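Abbfa_003403 (Acinetobacter baumannii, PDB 4ZXH) is a four-domain nonribosomal peptide synthetase that probably activates an amino acid, carries it on a phosphopantetheine arm, condenses it with another acyl group and releases the product. Local coordinates at residues I548-P560 with T615-T627. Residues are numbered along the deposited sequence; the frame is centred on the assembly and turned at random.
Sequences ILGIWAAGAAYVP and TLAFGDIAYVMYT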
# COMPACT_ATOMS: atom_id res chain seq x y z
N ILE A 548 26.94 -32.26 -28.72
CA ILE A 548 26.84 -32.63 -27.31
C ILE A 548 27.08 -34.13 -27.15
O ILE A 548 27.94 -34.56 -26.38
CB ILE A 548 25.46 -32.30 -26.70
CG1 ILE A 548 25.04 -30.85 -26.96
CG2 ILE A 548 25.44 -32.66 -25.23
CD1 ILE A 548 25.49 -29.85 -25.96
N LEU A 549 26.31 -34.92 -27.89
CA LEU A 549 26.36 -36.36 -27.69
C LEU A 549 27.66 -36.95 -28.19
O LEU A 549 28.13 -37.94 -27.64
CB LEU A 549 25.16 -37.03 -28.37
CG LEU A 549 23.80 -36.71 -27.73
CD1 LEU A 549 22.65 -37.20 -28.58
CD2 LEU A 549 23.73 -37.32 -26.35
N GLY A 550 28.24 -36.34 -29.22
CA GLY A 550 29.50 -36.81 -29.77
C GLY A 550 30.60 -36.63 -28.74
O GLY A 550 31.37 -37.56 -28.47
N ILE A 551 30.64 -35.44 -28.15
CA ILE A 551 31.61 -35.13 -27.10
C ILE A 551 31.45 -36.09 -25.92
O ILE A 551 32.43 -36.59 -25.37
CB ILE A 551 31.45 -33.69 -26.61
CG1 ILE A 551 31.86 -32.72 -27.71
CG2 ILE A 551 32.29 -33.46 -25.38
CD1 ILE A 551 31.31 -31.33 -27.48
N TRP A 552 30.21 -36.36 -25.54
CA TRP A 552 29.96 -37.30 -24.48
C TRP A 552 30.43 -38.70 -24.84
O TRP A 552 30.96 -39.41 -23.99
CB TRP A 552 28.48 -37.33 -24.13
CG TRP A 552 28.05 -36.15 -23.32
CD1 TRP A 552 28.86 -35.21 -22.74
CD2 TRP A 552 26.71 -35.78 -22.99
NE1 TRP A 552 28.10 -34.28 -22.08
CE2 TRP A 552 26.78 -34.61 -22.22
CE3 TRP A 552 25.46 -36.33 -23.29
CZ2 TRP A 552 25.66 -33.98 -21.74
CZ3 TRP A 552 24.35 -35.69 -22.82
CH2 TRP A 552 24.45 -34.53 -22.06
N ALA A 553 30.23 -39.09 -26.09
CA ALA A 553 30.54 -40.46 -26.49
C ALA A 553 32.05 -40.70 -26.52
O ALA A 553 32.50 -41.84 -26.44
CB ALA A 553 29.93 -40.76 -27.83
N ALA A 554 32.81 -39.62 -26.61
CA ALA A 554 34.27 -39.70 -26.56
C ALA A 554 34.72 -39.62 -25.11
O ALA A 554 35.92 -39.55 -24.83
CB ALA A 554 34.91 -38.59 -27.39
N GLY A 555 33.75 -39.63 -24.20
CA GLY A 555 34.01 -39.61 -22.77
C GLY A 555 34.36 -38.24 -22.22
O GLY A 555 34.77 -38.14 -21.06
N ALA A 556 34.20 -37.19 -23.02
CA ALA A 556 34.58 -35.84 -22.58
C ALA A 556 33.39 -35.05 -22.03
O ALA A 556 32.24 -35.50 -22.09
CB ALA A 556 35.23 -35.08 -23.73
N ALA A 557 33.70 -33.89 -21.47
CA ALA A 557 32.70 -32.95 -20.98
C ALA A 557 32.82 -31.70 -21.84
O ALA A 557 33.93 -31.36 -22.27
CB ALA A 557 32.91 -32.62 -19.53
N TYR A 558 31.71 -31.03 -22.12
CA TYR A 558 31.82 -29.82 -22.92
C TYR A 558 31.69 -28.58 -22.06
O TYR A 558 31.08 -28.59 -21.00
CB TYR A 558 30.79 -29.80 -24.05
CG TYR A 558 29.35 -29.74 -23.61
CD1 TYR A 558 28.64 -30.89 -23.32
CD2 TYR A 558 28.71 -28.51 -23.49
CE1 TYR A 558 27.33 -30.83 -22.92
CE2 TYR A 558 27.39 -28.44 -23.09
CZ TYR A 558 26.70 -29.60 -22.81
OH TYR A 558 25.38 -29.52 -22.41
N VAL A 559 32.32 -27.51 -22.54
CA VAL A 559 32.22 -26.19 -21.94
C VAL A 559 31.58 -25.23 -22.94
O VAL A 559 32.20 -24.91 -23.96
CB VAL A 559 33.58 -25.68 -21.53
CG1 VAL A 559 33.46 -24.35 -20.81
CG2 VAL A 559 34.28 -26.73 -20.67
N PRO A 560 30.34 -24.80 -22.68
CA PRO A 560 29.63 -23.95 -23.64
C PRO A 560 30.28 -22.59 -23.86
O PRO A 560 30.40 -21.79 -22.92
CB PRO A 560 28.25 -23.77 -22.99
CG PRO A 560 28.10 -24.94 -22.10
CD PRO A 560 29.48 -25.20 -21.56
N THR A 615 33.93 -48.41 -28.88
CA THR A 615 34.68 -47.26 -28.36
C THR A 615 33.85 -46.38 -27.42
O THR A 615 34.36 -45.87 -26.42
CB THR A 615 35.19 -46.38 -29.54
OG1 THR A 615 35.95 -47.19 -30.45
CG2 THR A 615 36.06 -45.22 -29.05
N LEU A 616 32.57 -46.20 -27.73
CA LEU A 616 31.79 -45.11 -27.15
C LEU A 616 31.17 -45.42 -25.80
O LEU A 616 30.47 -46.43 -25.62
CB LEU A 616 30.68 -44.68 -28.12
CG LEU A 616 31.09 -44.64 -29.60
CD1 LEU A 616 29.90 -44.25 -30.44
CD2 LEU A 616 32.28 -43.71 -29.87
N ALA A 617 31.44 -44.53 -24.85
CA ALA A 617 30.93 -44.62 -23.49
C ALA A 617 31.07 -43.26 -22.86
O ALA A 617 32.12 -42.64 -22.98
CB ALA A 617 31.69 -45.64 -22.68
N PHE A 618 30.03 -42.79 -22.17
CA PHE A 618 30.12 -41.50 -21.49
C PHE A 618 31.20 -41.54 -20.41
O PHE A 618 31.58 -42.60 -19.94
CB PHE A 618 28.77 -41.11 -20.89
CG PHE A 618 27.74 -40.72 -21.92
CD1 PHE A 618 27.98 -40.87 -23.28
CD2 PHE A 618 26.52 -40.19 -21.53
CE1 PHE A 618 27.02 -40.51 -24.23
CE2 PHE A 618 25.55 -39.83 -22.47
CZ PHE A 618 25.81 -39.99 -23.83
N GLY A 619 31.73 -40.37 -20.05
CA GLY A 619 32.66 -40.24 -18.93
C GLY A 619 31.88 -39.90 -17.67
O GLY A 619 30.65 -40.00 -17.66
N ASP A 620 32.58 -39.51 -16.61
CA ASP A 620 31.92 -39.14 -15.35
C ASP A 620 31.27 -37.74 -15.42
O ASP A 620 30.12 -37.56 -15.00
CB ASP A 620 32.90 -39.18 -14.19
CG ASP A 620 33.26 -40.60 -13.76
OD1 ASP A 620 32.43 -41.52 -13.94
OD2 ASP A 620 34.39 -40.78 -13.24
N ILE A 621 32.00 -36.77 -15.94
CA ILE A 621 31.55 -35.38 -16.01
C ILE A 621 30.89 -35.07 -17.36
O ILE A 621 31.46 -35.37 -18.42
CB ILE A 621 32.72 -34.40 -15.77
CG1 ILE A 621 33.47 -34.75 -14.48
CG2 ILE A 621 32.24 -32.98 -15.67
CD1 ILE A 621 32.63 -34.59 -13.25
N ALA A 622 29.71 -34.47 -17.32
CA ALA A 622 29.01 -34.17 -18.57
C ALA A 622 29.30 -32.77 -19.11
O ALA A 622 29.48 -32.59 -20.31
CB ALA A 622 27.53 -34.34 -18.38
N TYR A 623 29.34 -31.77 -18.24
CA TYR A 623 29.70 -30.44 -18.69
C TYR A 623 30.14 -29.55 -17.55
O TYR A 623 29.95 -29.87 -16.38
CB TYR A 623 28.54 -29.79 -19.44
CG TYR A 623 27.23 -29.69 -18.68
CD1 TYR A 623 27.06 -28.74 -17.66
CD2 TYR A 623 26.15 -30.49 -19.01
CE1 TYR A 623 25.86 -28.63 -16.99
CE2 TYR A 623 24.94 -30.38 -18.32
CZ TYR A 623 24.81 -29.45 -17.32
OH TYR A 623 23.63 -29.32 -16.64
N VAL A 624 30.75 -28.43 -17.92
CA VAL A 624 31.11 -27.39 -16.97
C VAL A 624 30.40 -26.14 -17.43
O VAL A 624 30.80 -25.53 -18.41
CB VAL A 624 32.62 -27.14 -16.91
CG1 VAL A 624 32.95 -26.16 -15.81
CG2 VAL A 624 33.36 -28.45 -16.70
N MET A 625 29.32 -25.79 -16.74
CA MET A 625 28.46 -24.69 -17.15
C MET A 625 28.87 -23.48 -16.34
O MET A 625 28.80 -23.51 -15.11
CB MET A 625 26.98 -25.04 -16.92
CG MET A 625 25.98 -24.03 -17.45
SD MET A 625 25.78 -24.12 -19.25
CE MET A 625 25.53 -25.88 -19.50
N TYR A 626 29.32 -22.44 -17.01
CA TYR A 626 29.77 -21.26 -16.29
C TYR A 626 28.60 -20.35 -15.91
O TYR A 626 27.61 -20.26 -16.62
CB TYR A 626 30.83 -20.53 -17.12
CG TYR A 626 32.13 -21.19 -16.86
CD1 TYR A 626 32.47 -22.38 -17.50
CD2 TYR A 626 33.00 -20.70 -15.89
CE1 TYR A 626 33.65 -23.02 -17.21
CE2 TYR A 626 34.18 -21.33 -15.61
CZ TYR A 626 34.50 -22.50 -16.26
OH TYR A 626 35.68 -23.13 -15.97
N THR A 627 28.73 -19.72 -14.74
CA THR A 627 27.70 -18.84 -14.20
C THR A 627 28.38 -17.66 -13.49
O THR A 627 29.57 -17.71 -13.20
CB THR A 627 26.75 -19.62 -13.24
OG1 THR A 627 25.68 -18.77 -12.82
CG2 THR A 627 27.49 -20.14 -12.04
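Tyr558 and Tyr623 both hold CG between backbone N and carbonyl carbon (chi1 65° and 56°), which lays the two side chains alongside each other, running in the same direction. They stand on strands 557-560 and 621-627, parallel neighbours in the AMP-binding (adenylation) domain joined by a single bridge, where the edge strand of a parallel sheet meets that of an antiparallel one. Val624 N donates to Tyr558 O at 3.1 Å. Tyr623 CB sits over the Tyr558 ring, 3.8 Å from its centroid, while Ile548 CD1 touches the opposite face toward its rim. Trp552 CB rests on the phenyl face of Phe618, 3.5 Å from Phe618 CE1, and the indole turns an edge to that ring, planes at 59°. Phe618 also stacks with Phe484. A Schellman motif at Gly555 ends helix 543-553 and leads the chain into strand 557-560. At the classic beta bulge that Ala622 and Tyr623 form against strand 635-640, the carbonyl of Ala622 accepts two bonds, one from above and one from below its plane. Tyr558 N reaches Ala622 O at 3.3 Å; Trp552 NE1 donates to Ala622 O at 2.8 Å, the oxygen lying at the indole edge, close to its plane.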